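Local coordinates for protein aldolase (Escherichia coli, PDB 6VOP) that is a putative class II aldolase of the AraD-like clan, an alpha/beta protein that assembles as a tetramer, at residues A[17-22]-A[51-56]; A[115-120]-A[131-136]. The protein carries 2 engineered substitutions. All coordinates share one frame; numbering follows the deposited sequence.

Interaction 1. Residues A[17-22]-A[51-56]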
ATOM      1  N   ARG A  17      -7.280  17.302   6.654  1.00 27.59           N
ATOM      2  CA  ARG A  17      -5.950  16.704   6.603  1.00 34.73           C
ATOM      3  C   ARG A  17      -5.996  15.229   6.984  1.00 38.35           C
ATOM      4  O   ARG A  17      -5.425  14.378   6.292  1.00 43.72           O
ATOM      5  CB  ARG A  17      -4.998  17.477   7.520  1.00 31.05           C
ATOM      6  CG  ARG A  17      -3.534  17.079   7.405  1.00 37.54           C
ATOM      7  CD  ARG A  17      -3.067  16.323   8.639  1.00 50.73           C
ATOM      8  NE  ARG A  17      -3.219  17.114   9.856  1.00 58.28           N
ATOM      9  CZ  ARG A  17      -2.990  16.653  11.081  1.00 63.84           C
ATOM     10  NH1 ARG A  17      -2.598  15.397  11.255  1.00 66.74           N
ATOM     11  NH2 ARG A  17      -3.156  17.444  12.132  1.00 61.28           N
ATOM     12  N   ILE A  18      -6.682  14.908   8.084  1.00 31.86           N
ATOM     13  CA  ILE A  18      -6.771  13.522   8.533  1.00 30.61           C
ATOM     14  C   ILE A  18      -7.539  12.676   7.523  1.00 30.53           C
ATOM     15  O   ILE A  18      -7.185  11.517   7.266  1.00 26.02           O
ATOM     16  CB  ILE A  18      -7.407  13.465   9.936  1.00 34.48           C
ATOM     17  CG1 ILE A  18      -6.405  13.941  10.990  1.00 30.86           C
ATOM     18  CG2 ILE A  18      -7.897  12.063  10.259  1.00 22.38           C
ATOM     19  CD1 ILE A  18      -6.863  13.709  12.409  1.00 29.60           C
ATOM     20  N   ALA A  19      -8.592  13.240   6.926  1.00 27.09           N
ATOM     21  CA  ALA A  19      -9.357  12.503   5.923  1.00 27.15           C
ATOM     22  C   ALA A  19      -8.487  12.145   4.725  1.00 29.67           C
ATOM     23  O   ALA A  19      -8.522  11.010   4.234  1.00 30.87           O
ATOM     24  CB  ALA A  19     -10.571  13.317   5.480  1.00 30.60           C
ATOM     25  N   SER A  20      -7.697  13.109   4.243  1.00 34.51           N
ATOM     26  CA  SER A  20      -6.819  12.844   3.109  1.00 38.89           C
ATOM     27  C   SER A  20      -5.808  11.753   3.445  1.00 33.56           C
ATOM     28  O   SER A  20      -5.508  10.893   2.608  1.00 28.26           O
ATOM     29  CB  SER A  20      -6.113  14.134   2.693  1.00 33.11           C
ATOM     30  OG  SER A  20      -5.095  13.879   1.746  1.00 51.69           O
ATOM     31  N   SER A  21      -5.280  11.764   4.669  1.00 28.30           N
ATOM     32  CA  SER A  21      -4.338  10.731   5.087  1.00 28.14           C
ATOM     33  C   SER A  21      -4.960   9.342   5.004  1.00 33.83           C
ATOM     34  O   SER A  21      -4.332   8.404   4.503  1.00 33.05           O
ATOM     35  CB  SER A  21      -3.852  11.023   6.507  1.00 28.32           C
ATOM     36  OG  SER A  21      -2.832  10.123   6.887  1.00 35.12           O
ATOM     37  N   PHE A  22      -6.194   9.194   5.494  1.00 31.41           N
ATOM     38  CA  PHE A  22      -6.880   7.909   5.394  1.00 24.01           C
ATOM     39  C   PHE A  22      -7.049   7.486   3.941  1.00 31.70           C
ATOM     40  O   PHE A  22      -6.927   6.300   3.613  1.00 32.28           O
ATOM     41  CB  PHE A  22      -8.240   7.988   6.083  1.00 22.49           C
ATOM     42  CG  PHE A  22      -8.173   7.861   7.575  1.00 26.97           C
ATOM     43  CD1 PHE A  22      -7.302   6.963   8.171  1.00 34.19           C
ATOM     44  CD2 PHE A  22      -8.985   8.639   8.383  1.00 23.50           C
ATOM     45  CE1 PHE A  22      -7.240   6.847   9.548  1.00 41.88           C
ATOM     46  CE2 PHE A  22      -8.929   8.527   9.757  1.00 29.94           C
ATOM     47  CZ  PHE A  22      -8.055   7.630  10.341  1.00 37.33           C
ATOM     48  N   SER A  51     -19.065  12.740  -0.671  1.00 81.53           N
ATOM     49  CA  SER A  51     -17.804  13.465  -0.646  1.00 73.70           C
ATOM     50  C   SER A  51     -16.652  12.475  -0.569  1.00 68.05           C
ATOM     51  O   SER A  51     -16.635  11.598   0.301  1.00 58.60           O
ATOM     52  CB  SER A  51     -17.759  14.439   0.534  1.00 65.38           C
ATOM     53  OG  SER A  51     -16.992  15.585   0.210  1.00 73.51           O
ATOM     54  N   CYS A  52     -15.700  12.615  -1.488  1.00 67.22           N
ATOM     55  CA  CYS A  52     -14.487  11.811  -1.472  1.00 61.30           C
ATOM     56  C   CYS A  52     -13.560  12.331  -0.380  1.00 49.71           C
ATOM     57  O   CYS A  52     -13.187  13.509  -0.384  1.00 37.68           O
ATOM     58  CB  CYS A  52     -13.804  11.855  -2.837  1.00 62.67           C
ATOM     59  SG  CYS A  52     -12.155  11.123  -2.879  1.00 64.20           S
ATOM     60  N   LEU A  53     -13.185  11.452   0.552  1.00 40.25           N
ATOM     61  CA  LEU A  53     -12.392  11.871   1.702  1.00 34.47           C
ATOM     62  C   LEU A  53     -11.019  12.406   1.309  1.00 37.98           C
ATOM     63  O   LEU A  53     -10.393  13.117   2.105  1.00 38.07           O
ATOM     64  CB  LEU A  53     -12.241  10.704   2.680  1.00 33.78           C
ATOM     65  CG  LEU A  53     -13.497  10.324   3.467  1.00 35.49           C
ATOM     66  CD1 LEU A  53     -13.172   9.280   4.525  1.00 31.01           C
ATOM     67  CD2 LEU A  53     -14.132  11.553   4.101  1.00 33.39           C
ATOM     68  N   GLY A  54     -10.541  12.096   0.103  1.00 36.40           N
ATOM     69  CA  GLY A  54      -9.229  12.548  -0.323  1.00 37.46           C
ATOM     70  C   GLY A  54      -9.165  13.963  -0.858  1.00 58.40           C
ATOM     71  O   GLY A  54      -8.062  14.490  -1.037  1.00 53.65           O
ATOM     72  N   ASN A  55     -10.311  14.593  -1.116  1.00 50.37           N
ATOM     73  CA  ASN A  55     -10.355  15.945  -1.661  1.00 53.79           C
ATOM     74  C   ASN A  55     -11.524  16.710  -1.035  1.00 49.94           C
ATOM     75  O   ASN A  55     -12.449  17.161  -1.704  1.00 50.30           O
ATOM     76  CB  ASN A  55     -10.461  15.912  -3.186  1.00 60.42           C
ATOM     77  CG  ASN A  55     -10.289  17.282  -3.810  1.00 71.28           C
ATOM     78  OD1 ASN A  55      -9.736  18.193  -3.194  1.00 72.43           O
ATOM     79  ND2 ASN A  55     -10.765  17.437  -5.041  1.00 80.34           N
ATOM     80  N   LEU A  56     -11.480  16.864   0.285  1.00 47.05           N
ATOM     81  CA  LEU A  56     -12.534  17.568   1.002  1.00 36.13           C
ATOM     82  C   LEU A  56     -12.306  19.074   0.961  1.00 40.30           C
ATOM     83  O   LEU A  56     -11.167  19.548   1.013  1.00 36.32           O
ATOM     84  CB  LEU A  56     -12.599  17.099   2.455  1.00 31.21           C
ATOM     85  CG  LEU A  56     -13.106  15.682   2.718  1.00 39.55           C
ATOM     86  CD1 LEU A  56     -13.245  15.440   4.215  1.00 35.93           C
ATOM     87  CD2 LEU A  56     -14.423  15.444   2.003  1.00 31.86           C
TER
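The N-terminal helix 7-24 of the class II aldolase fold packs here against the loop that joins strands 44-46 and 62-64, with A19 meeting L53 and L56. The methyl of A19 points at the loop: its CB lies 3.4 Å from the carbonyl O of L53, 3.6 Å from CD1 of L56 and 4.2 Å from CB of L53. L56 has CG beside the backbone N and anti to the carbonyl carbon (chi1 -70°), which carries the end of one branch to A19, whereas L53 meets it with its backbone carbonyl and the root of its side chain. The small A19 and S20 let the backbones come close, with CA of S20 4.2 Å from CA of G54. L53 O is also 3.4 Å from S20 N, but the angle is too poor for a hydrogen bond. The loop keeps its own turn through N55 N to C52 O, 3.2 Å, while L53 also packs on L99 of strand 95-99. C52 and N55 touch Q175 and R17 of a neighbouring subunit, so the loop forms part of a subunit interface. Helix and loop are therefore joined by van der Waals packing of the A19 methyl against the L53 carbonyl and the two leucine side chains, without hydrogen bonds between them.

Interaction 2. Residues A[115-120]-A[131-136]; sequences SSNVIR and GNVPLV
This is a mixed contact of two backbone bonds, two side-chain bonds and a small apolar patch at the sheet's edge, where the loop 115-120 lies along the irregular lead-in and first residues of strand 135-136, the outermost strand on that side within the chain. The paired residues run antiparallel, S115 facing L135 and N117 facing V133. S115 meets L135 twice: L135 N donates to S115 O at 2.9 Å from above the carbonyl plane, and S115 OG donates to L135 O at 3.1 Å. The hydroxyl can reach that carbonyl because it extends anti to the backbone N of S115 (chi1 180°), and CB of L135 packs beside it.

Further along, the side chain of N117 takes the place of a backbone acceptor. Its OD1 receives V133 N at 2.9 Å through a nearly straight bond (164°), the donor lying in the amide plane on a lone pair. The N132 and N117 side chains cross at about a right angle, with their amide planes 53° apart. V118 N then donates to V133 O at 2.9 Å, so V133 is gripped at both its N-H and its carbonyl.

The side chains of V118 and V133 also cross at about a right angle: CG2 of V118 sits 3.2 Å from V133 O and 3.6 Å from CG1 of V133, while the other branch, CG1 of V118, rests against CB of L135 at 3.8 Å. V118 and P134 both pack on strand 159-162, through L161 and F160, and P134 also on L153 of helix 144-153. Without continuous strand pairing, the arrangement is that of a loop laid antiparallel along the lead-in to an edge strand of an alpha/beta sheet, with an asparagine side chain mimicking a backbone carbonyl.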
ATOM      1  N   SER A 115     -19.788 -11.186  19.765  1.00 61.49           N
ATOM      2  CA  SER A 115     -20.433  -9.880  19.738  1.00 64.30           C
ATOM      3  C   SER A 115     -20.062  -9.017  20.938  1.00 58.68           C
ATOM      4  O   SER A 115     -20.426  -7.836  20.972  1.00 58.47           O
ATOM      5  CB  SER A 115     -21.954 -10.044  19.658  1.00 69.38           C
ATOM      6  OG  SER A 115     -22.603  -8.784  19.635  1.00 82.15           O
ATOM      7  N   SER A 116     -19.343  -9.576  21.913  1.00 52.31           N
ATOM      8  CA  SER A 116     -18.860  -8.813  23.055  1.00 44.62           C
ATOM      9  C   SER A 116     -17.466  -8.249  22.825  1.00 52.35           C
ATOM     10  O   SER A 116     -17.145  -7.177  23.351  1.00 59.73           O
ATOM     11  CB  SER A 116     -18.862  -9.697  24.303  1.00 43.79           C
ATOM     12  OG  SER A 116     -20.086  -9.576  25.002  1.00 59.74           O
ATOM     13  N   ASN A 117     -16.640  -8.952  22.050  1.00 45.03           N
ATOM     14  CA  ASN A 117     -15.290  -8.496  21.725  1.00 47.25           C
ATOM     15  C   ASN A 117     -14.821  -9.312  20.528  1.00 45.60           C
ATOM     16  O   ASN A 117     -14.559 -10.511  20.665  1.00 53.45           O
ATOM     17  CB  ASN A 117     -14.357  -8.663  22.918  1.00 50.95           C
ATOM     18  CG  ASN A 117     -12.953  -8.182  22.631  1.00 53.95           C
ATOM     19  OD1 ASN A 117     -12.742  -7.033  22.245  1.00 58.14           O
ATOM     20  ND2 ASN A 117     -11.978  -9.059  22.835  1.00 57.43           N
ATOM     21  N   VAL A 118     -14.715  -8.668  19.360  1.00 31.04           N
ATOM     22  CA  VAL A 118     -14.533  -9.412  18.113  1.00 40.10           C
ATOM     23  C   VAL A 118     -13.112  -9.905  17.894  1.00 41.80           C
ATOM     24  O   VAL A 118     -12.900 -10.774  17.037  1.00 46.03           O
ATOM     25  CB  VAL A 118     -14.958  -8.572  16.891  1.00 38.33           C
ATOM     26  CG1 VAL A 118     -16.476  -8.559  16.755  1.00 31.58           C
ATOM     27  CG2 VAL A 118     -14.408  -7.159  16.984  1.00 38.34           C
ATOM     28  N   ILE A 119     -12.131  -9.394  18.639  1.00 29.49           N
ATOM     29  CA  ILE A 119     -10.739  -9.807  18.488  1.00 46.87           C
ATOM     30  C   ILE A 119     -10.226 -10.337  19.821  1.00 41.97           C
ATOM     31  O   ILE A 119     -10.494  -9.759  20.879  1.00 40.26           O
ATOM     32  CB  ILE A 119      -9.846  -8.657  17.961  1.00 56.57           C
ATOM     33  CG1 ILE A 119      -9.702  -7.520  18.978  1.00 63.69           C
ATOM     34  CG2 ILE A 119     -10.392  -8.104  16.656  1.00 50.56           C
ATOM     35  CD1 ILE A 119      -8.404  -7.564  19.767  1.00 69.13           C
ATOM     36  N   ARG A 120      -9.500 -11.453  19.767  1.00 44.93           N
ATOM     37  CA  ARG A 120      -8.804 -11.962  20.943  1.00 38.12           C
ATOM     38  C   ARG A 120      -7.392 -11.396  20.959  1.00 46.97           C
ATOM     39  O   ARG A 120      -6.646 -11.598  19.992  1.00 37.10           O
ATOM     40  CB  ARG A 120      -8.762 -13.480  20.936  1.00 39.40           C
ATOM     41  CG  ARG A 120      -8.163 -14.082  22.192  1.00 43.13           C
ATOM     42  CD  ARG A 120      -8.029 -15.589  22.072  1.00 45.10           C
ATOM     43  NE  ARG A 120      -7.464 -16.179  23.282  1.00 54.92           N
ATOM     44  CZ  ARG A 120      -7.088 -17.449  23.387  1.00 58.72           C
ATOM     45  NH1 ARG A 120      -7.217 -18.268  22.352  1.00 58.08           N
ATOM     46  NH2 ARG A 120      -6.582 -17.901  24.528  1.00 56.29           N
ATOM     47  N   GLY A 131     -10.110  -1.430  24.430  1.00 38.79           N
ATOM     48  CA  GLY A 131     -10.684  -2.469  25.288  1.00 34.28           C
ATOM     49  C   GLY A 131     -11.511  -3.474  24.482  1.00 52.58           C
ATOM     50  O   GLY A 131     -10.965  -4.207  23.664  1.00 61.26           O
ATOM     51  N   ASN A 132     -12.817  -3.491  24.727  1.00 51.00           N
ATOM     52  CA  ASN A 132     -13.715  -4.405  24.039  1.00 48.53           C
ATOM     53  C   ASN A 132     -14.241  -3.775  22.759  1.00 44.80           C
ATOM     54  O   ASN A 132     -14.626  -2.601  22.740  1.00 50.96           O
ATOM     55  CB  ASN A 132     -14.883  -4.796  24.942  1.00 58.19           C
ATOM     56  CG  ASN A 132     -14.436  -5.557  26.164  1.00 69.40           C
ATOM     57  OD1 ASN A 132     -13.373  -6.179  26.164  1.00 74.26           O
ATOM     58  ND2 ASN A 132     -15.242  -5.513  27.218  1.00 73.35           N
ATOM     59  N   VAL A 133     -14.254  -4.564  21.690  1.00 37.65           N
ATOM     60  CA  VAL A 133     -14.834  -4.135  20.421  1.00 34.83           C
ATOM     61  C   VAL A 133     -16.083  -4.972  20.167  1.00 36.96           C
ATOM     62  O   VAL A 133     -15.994  -6.050  19.561  1.00 37.44           O
ATOM     63  CB  VAL A 133     -13.830  -4.262  19.268  1.00 29.86           C
ATOM     64  CG1 VAL A 133     -14.407  -3.654  17.999  1.00 28.24           C
ATOM     65  CG2 VAL A 133     -12.516  -3.595  19.637  1.00 26.42           C
ATOM     66  N   PRO A 134     -17.252  -4.531  20.620  1.00 29.97           N
ATOM     67  CA  PRO A 134     -18.467  -5.322  20.412  1.00 28.12           C
ATOM     68  C   PRO A 134     -18.940  -5.257  18.968  1.00 35.61           C
ATOM     69  O   PRO A 134     -18.586  -4.362  18.197  1.00 31.25           O
ATOM     70  CB  PRO A 134     -19.479  -4.674  21.361  1.00 27.66           C
ATOM     71  CG  PRO A 134     -19.011  -3.266  21.490  1.00 33.48           C
ATOM     72  CD  PRO A 134     -17.509  -3.315  21.410  1.00 30.11           C
ATOM     73  N   LEU A 135     -19.763  -6.238  18.612  1.00 37.36           N
ATOM     74  CA  LEU A 135     -20.274  -6.396  17.259  1.00 33.69           C
ATOM     75  C   LEU A 135     -21.687  -5.837  17.171  1.00 25.93           C
ATOM     76  O   LEU A 135     -22.550  -6.188  17.982  1.00 32.94           O
ATOM     77  CB  LEU A 135     -20.262  -7.869  16.852  1.00 30.10           C
ATOM     78  CG  LEU A 135     -20.870  -8.250  15.507  1.00 31.78           C
ATOM     79  CD1 LEU A 135     -19.929  -7.877  14.374  1.00 36.96           C
ATOM     80  CD2 LEU A 135     -21.184  -9.735  15.484  1.00 36.73           C
ATOM     81  N   VAL A 136     -21.916  -4.971  16.190  1.00 28.67           N
ATOM     82  CA  VAL A 136     -23.242  -4.425  15.914  1.00 27.77           C
ATOM     83  C   VAL A 136     -23.866  -5.281  14.818  1.00 31.26           C
ATOM     84  O   VAL A 136     -23.180  -5.626  13.845  1.00 32.42           O
ATOM     85  CB  VAL A 136     -23.160  -2.941  15.514  1.00 34.74           C
ATOM     86  CG1 VAL A 136     -24.544  -2.344  15.326  1.00 34.86           C
ATOM     87  CG2 VAL A 136     -22.385  -2.159  16.562  1.00 39.02           C
TER

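In the fold
From the N terminus, helix 7-24 is followed by strands 33-38 and 44-46, and interaction 1 closes that excursion by bringing residues 51-56 back onto the helix. The chain then adds strands 62-64, 70-72 and 95-99 with helices 80-89 and 102-107 before interaction 2 closes a much shorter loop, 115-120 to 131-136, around helix 125-129. The two contacts are in series, neither enclosing nor crossing the other. The centres of interactions 1 and 2 are about 28 Å apart, on opposite sides of the chain's centre. The nearest atoms of interactions 1 and 2 are about 15 Å apart. Interaction 1 ties the first helix to a loop between strands; interaction 2 joins the loop after helix 102-107 to the lead-in of edge strand 135-136.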